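Long-range contact in CupA (Streptococcus pneumoniae, PDB 4F2E), which binds Cu(I) through a cupredoxin fold and probably acts as a copper chaperone in copper resistance: residues A[14-20]-A[38-44]. Sequence-based numbering, arbitrary orientation.
Sequences QEIRVEV and RIVFDRK
Val20 CG2 meets the ring of Phe41 at its edge, in the ring plane, 3.8 Å from CD2. Val18 CG1 comes to the ring obliquely, 3.8 Å from Phe41 CE2. With Phe41 CG anti to its carbonyl carbon and beside the backbone N (chi1 -71°), the ring lies alongside Val18 CB and CG1. The guanidinium of Arg38 is also met at its edge. Glu15 OE1 takes a straight bond from Arg38 NE at 2.8 Å and a weak one from Arg38 NH2. The bond from NE lies in the guanidinium plane but reaches OE1 on its anti side, and the carboxylate is turned 56° from the guanidinium. Over one face of the Arg17 guanidinium lies Val40 CG1, 3.9 Å from NH2; Arg17 NH1 forms a salt bridge with Glu69.

The segments lie on neighbouring parallel strands of the cupredoxin fold, Lys44 just past the end of the second. Seven backbone hydrogen bonds join them, from Arg38 N to Gln14 O through to Lys44 N to Val20 O. Ile16, Val18, Val20, Ile39 and Phe41 face the interior, where Phe55 and Leu64 add to the packing. Ile39 CG2 lies 4.0 Å from Val18 CG2. Glu15, Arg17, Glu19, Arg38, Val40 and Asp42 lie on the other face. Near the copper-site end, Lys44 crosses Glu19 at about a right angle. Its NZ makes long salt bridges to Glu19 OE1 and Asp42 OD2, both 3.8 Å.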
ATOM      1  N   GLN A  14      -1.364  12.423   2.277  1.00 10.32           N
ATOM      2  CA  GLN A  14      -1.514  11.937   0.914  1.00 10.95           C
ATOM      3  C   GLN A  14      -2.202  10.589   0.975  1.00 12.33           C
ATOM      4  O   GLN A  14      -1.998   9.829   1.915  1.00 12.01           O
ATOM      5  CB  GLN A  14      -0.159  11.831   0.208  1.00 11.11           C
ATOM      6  CG  GLN A  14       0.816  10.855   0.850  1.00 11.20           C
ATOM      7  CD  GLN A  14       2.194  10.904   0.214  1.00 11.55           C
ATOM      8  OE1 GLN A  14       2.327  11.108  -0.995  1.00 12.15           O
ATOM      9  NE2 GLN A  14       3.230  10.723   1.029  1.00 12.09           N
ATOM     10  N   GLU A  15      -3.027  10.300  -0.022  1.00 10.86           N
ATOM     11  CA  GLU A  15      -3.853   9.106   0.014  1.00 12.23           C
ATOM     12  C   GLU A  15      -3.859   8.394  -1.324  1.00 12.63           C
ATOM     13  O   GLU A  15      -3.912   9.023  -2.382  1.00 12.59           O
ATOM     14  CB  GLU A  15      -5.283   9.473   0.404  1.00 11.59           C
ATOM     15  CG  GLU A  15      -6.243   8.301   0.428  1.00 13.26           C
ATOM     16  CD  GLU A  15      -7.618   8.713   0.889  1.00 18.33           C
ATOM     17  OE1 GLU A  15      -7.773   9.005   2.095  1.00 16.33           O
ATOM     18  OE2 GLU A  15      -8.535   8.765   0.044  1.00 25.58           O
ATOM     19  N   ILE A  16      -3.802   7.074  -1.271  1.00 12.10           N
ATOM     20  CA  ILE A  16      -3.959   6.275  -2.470  1.00 13.03           C
ATOM     21  C   ILE A  16      -4.781   5.046  -2.132  1.00 13.25           C
ATOM     22  O   ILE A  16      -4.658   4.483  -1.041  1.00 12.90           O
ATOM     23  CB  ILE A  16      -2.604   5.886  -3.080  1.00 17.90           C
ATOM     24  CG1 ILE A  16      -2.811   5.227  -4.445  1.00 19.05           C
ATOM     25  CG2 ILE A  16      -1.826   4.988  -2.131  1.00 17.27           C
ATOM     26  CD1 ILE A  16      -1.578   5.230  -5.309  1.00 20.36           C
ATOM     27  N   ARG A  17      -5.635   4.650  -3.066  1.00 12.38           N
ATOM     28  CA  ARG A  17      -6.514   3.510  -2.871  1.00 12.78           C
ATOM     29  C   ARG A  17      -6.002   2.314  -3.657  1.00 11.25           C
ATOM     30  O   ARG A  17      -5.663   2.425  -4.836  1.00 13.29           O
ATOM     31  CB  ARG A  17      -7.940   3.860  -3.299  1.00 16.18           C
ATOM     32  CG  ARG A  17      -8.541   5.029  -2.532  1.00 21.75           C
ATOM     33  CD  ARG A  17      -9.999   5.245  -2.912  1.00 33.40           C
ATOM     34  NE  ARG A  17     -10.808   4.060  -2.642  1.00 39.86           N
ATOM     35  CZ  ARG A  17     -11.422   3.823  -1.487  1.00 37.69           C
ATOM     36  NH1 ARG A  17     -12.136   2.716  -1.328  1.00 36.41           N
ATOM     37  NH2 ARG A  17     -11.322   4.692  -0.490  1.00 35.66           N
ATOM     38  N   VAL A  18      -5.938   1.168  -2.989  1.00 10.73           N
ATOM     39  CA  VAL A  18      -5.470  -0.060  -3.615  1.00 11.67           C
ATOM     40  C   VAL A  18      -6.546  -1.126  -3.495  1.00 11.17           C
ATOM     41  O   VAL A  18      -6.995  -1.438  -2.397  1.00 12.43           O
ATOM     42  CB  VAL A  18      -4.164  -0.558  -2.966  1.00 10.54           C
ATOM     43  CG1 VAL A  18      -3.714  -1.873  -3.594  1.00 11.92           C
ATOM     44  CG2 VAL A  18      -3.078   0.496  -3.091  1.00 14.49           C
ATOM     45  N   GLU A  19      -6.972  -1.665  -4.632  1.00 10.44           N
ATOM     46  CA  GLU A  19      -7.945  -2.746  -4.644  1.00 11.02           C
ATOM     47  C   GLU A  19      -7.231  -4.075  -4.472  1.00 10.08           C
ATOM     48  O   GLU A  19      -6.245  -4.351  -5.157  1.00 11.77           O
ATOM     49  CB  GLU A  19      -8.734  -2.745  -5.954  1.00 11.39           C
ATOM     50  CG  GLU A  19      -9.793  -3.834  -6.026  1.00 15.87           C
ATOM     51  CD  GLU A  19     -10.616  -3.770  -7.297  1.00 29.85           C
ATOM     52  OE1 GLU A  19     -10.818  -2.653  -7.820  1.00 35.71           O
ATOM     53  OE2 GLU A  19     -11.061  -4.837  -7.773  1.00 27.94           O
ATOM     54  N   VAL A  20      -7.719  -4.886  -3.539  1.00 10.97           N
ATOM     55  CA  VAL A  20      -7.166  -6.214  -3.328  1.00 11.78           C
ATOM     56  C   VAL A  20      -8.019  -7.215  -4.089  1.00 11.48           C
ATOM     57  O   VAL A  20      -9.114  -7.583  -3.659  1.00 10.45           O
ATOM     58  CB  VAL A  20      -7.102  -6.579  -1.836  1.00 10.00           C
ATOM     59  CG1 VAL A  20      -6.415  -7.934  -1.646  1.00 11.73           C
ATOM     60  CG2 VAL A  20      -6.376  -5.489  -1.056  1.00 12.88           C
ATOM     61  N   ARG A  38      -1.860   7.665   3.675  1.00 10.39           N
ATOM     62  CA  ARG A  38      -2.939   6.713   3.874  1.00 10.27           C
ATOM     63  C   ARG A  38      -2.987   5.827   2.642  1.00 10.71           C
ATOM     64  O   ARG A  38      -3.271   6.302   1.538  1.00 11.63           O
ATOM     65  CB  ARG A  38      -4.278   7.439   4.016  1.00 11.56           C
ATOM     66  CG  ARG A  38      -4.478   8.166   5.332  1.00 12.68           C
ATOM     67  CD  ARG A  38      -5.687   9.093   5.269  1.00 12.83           C
ATOM     68  NE  ARG A  38      -6.851   8.465   4.648  1.00 13.97           N
ATOM     69  CZ  ARG A  38      -7.683   7.635   5.268  1.00 14.22           C
ATOM     70  NH1 ARG A  38      -7.478   7.314   6.538  1.00 14.22           N
ATOM     71  NH2 ARG A  38      -8.718   7.118   4.616  1.00 16.10           N
ATOM     72  N   ILE A  39      -2.687   4.547   2.821  1.00 10.74           N
ATOM     73  CA  ILE A  39      -2.794   3.587   1.738  1.00 11.17           C
ATOM     74  C   ILE A  39      -3.998   2.716   2.059  1.00 11.23           C
ATOM     75  O   ILE A  39      -3.959   1.888   2.969  1.00 11.79           O
ATOM     76  CB  ILE A  39      -1.506   2.759   1.587  1.00 12.03           C
ATOM     77  CG1 ILE A  39      -0.292   3.694   1.539  1.00 13.04           C
ATOM     78  CG2 ILE A  39      -1.566   1.900   0.331  1.00 13.42           C
ATOM     79  CD1 ILE A  39       1.044   2.982   1.560  1.00 17.15           C
ATOM     80  N   VAL A  40      -5.081   2.948   1.328  1.00  9.86           N
ATOM     81  CA  VAL A  40      -6.369   2.368   1.659  1.00 10.57           C
ATOM     82  C   VAL A  40      -6.597   1.088   0.871  1.00 10.56           C
ATOM     83  O   VAL A  40      -6.823   1.127  -0.341  1.00 12.46           O
ATOM     84  CB  VAL A  40      -7.506   3.360   1.363  1.00 10.88           C
ATOM     85  CG1 VAL A  40      -8.838   2.798   1.838  1.00 14.18           C
ATOM     86  CG2 VAL A  40      -7.217   4.701   2.027  1.00 11.85           C
ATOM     87  N   PHE A  41      -6.537  -0.045   1.562  1.00 10.98           N
ATOM     88  CA  PHE A  41      -6.746  -1.337   0.925  1.00 11.03           C
ATOM     89  C   PHE A  41      -8.205  -1.740   0.996  1.00 12.27           C
ATOM     90  O   PHE A  41      -8.764  -1.904   2.083  1.00 14.03           O
ATOM     91  CB  PHE A  41      -5.860  -2.406   1.567  1.00 10.59           C
ATOM     92  CG  PHE A  41      -4.404  -2.242   1.250  1.00 10.60           C
ATOM     93  CD1 PHE A  41      -3.608  -1.395   2.005  1.00 11.38           C
ATOM     94  CD2 PHE A  41      -3.833  -2.919   0.184  1.00 10.27           C
ATOM     95  CE1 PHE A  41      -2.272  -1.231   1.708  1.00 11.61           C
ATOM     96  CE2 PHE A  41      -2.493  -2.758  -0.116  1.00 10.81           C
ATOM     97  CZ  PHE A  41      -1.712  -1.916   0.644  1.00 11.74           C
ATOM     98  N   ASP A  42      -8.820  -1.895  -0.169  1.00 11.49           N
ATOM     99  CA  ASP A  42     -10.209  -2.317  -0.247  1.00 12.34           C
ATOM    100  C   ASP A  42     -10.221  -3.774  -0.676  1.00 12.85           C
ATOM    101  O   ASP A  42      -9.910  -4.086  -1.827  1.00 12.98           O
ATOM    102  CB  ASP A  42     -10.960  -1.450  -1.255  1.00 14.20           C
ATOM    103  CG  ASP A  42     -12.443  -1.740  -1.283  1.00 21.47           C
ATOM    104  OD1 ASP A  42     -12.959  -2.294  -0.291  1.00 22.06           O
ATOM    105  OD2 ASP A  42     -13.092  -1.406  -2.295  1.00 29.58           O
ATOM    106  N   ARG A  43     -10.561  -4.669   0.247  1.00 11.41           N
ATOM    107  CA  ARG A  43     -10.430  -6.095  -0.023  1.00 13.22           C
ATOM    108  C   ARG A  43     -11.677  -6.694  -0.659  1.00 12.63           C
ATOM    109  O   ARG A  43     -12.760  -6.674  -0.072  1.00 14.56           O
ATOM    110  CB  ARG A  43     -10.056  -6.883   1.233  1.00 11.67           C
ATOM    111  CG  ARG A  43      -9.834  -8.348   0.920  1.00 11.17           C
ATOM    112  CD  ARG A  43      -9.402  -9.156   2.114  1.00 12.89           C
ATOM    113  NE  ARG A  43      -9.233 -10.556   1.734  1.00 11.30           N
ATOM    114  CZ  ARG A  43      -8.963 -11.538   2.583  1.00 12.61           C
ATOM    115  NH1 ARG A  43      -8.835 -11.282   3.877  1.00 12.78           N
ATOM    116  NH2 ARG A  43      -8.823 -12.781   2.136  1.00 12.57           N
ATOM    117  N   LYS A  44     -11.505  -7.244  -1.858  1.00 11.95           N
ATOM    118  CA  LYS A  44     -12.614  -7.802  -2.619  1.00 12.42           C
ATOM    119  C   LYS A  44     -12.389  -9.269  -2.981  1.00 12.85           C
ATOM    120  O   LYS A  44     -13.235  -9.895  -3.615  1.00 17.06           O
ATOM    121  CB  LYS A  44     -12.849  -6.978  -3.884  1.00 16.21           C
ATOM    122  CG  LYS A  44     -13.251  -5.538  -3.602  1.00 20.82           C
ATOM    123  CD  LYS A  44     -13.427  -4.746  -4.883  1.00 27.59           C
ATOM    124  CE  LYS A  44     -13.915  -3.337  -4.592  1.00 30.83           C
ATOM    125  NZ  LYS A  44     -14.073  -2.540  -5.839  1.00 38.21           N
TER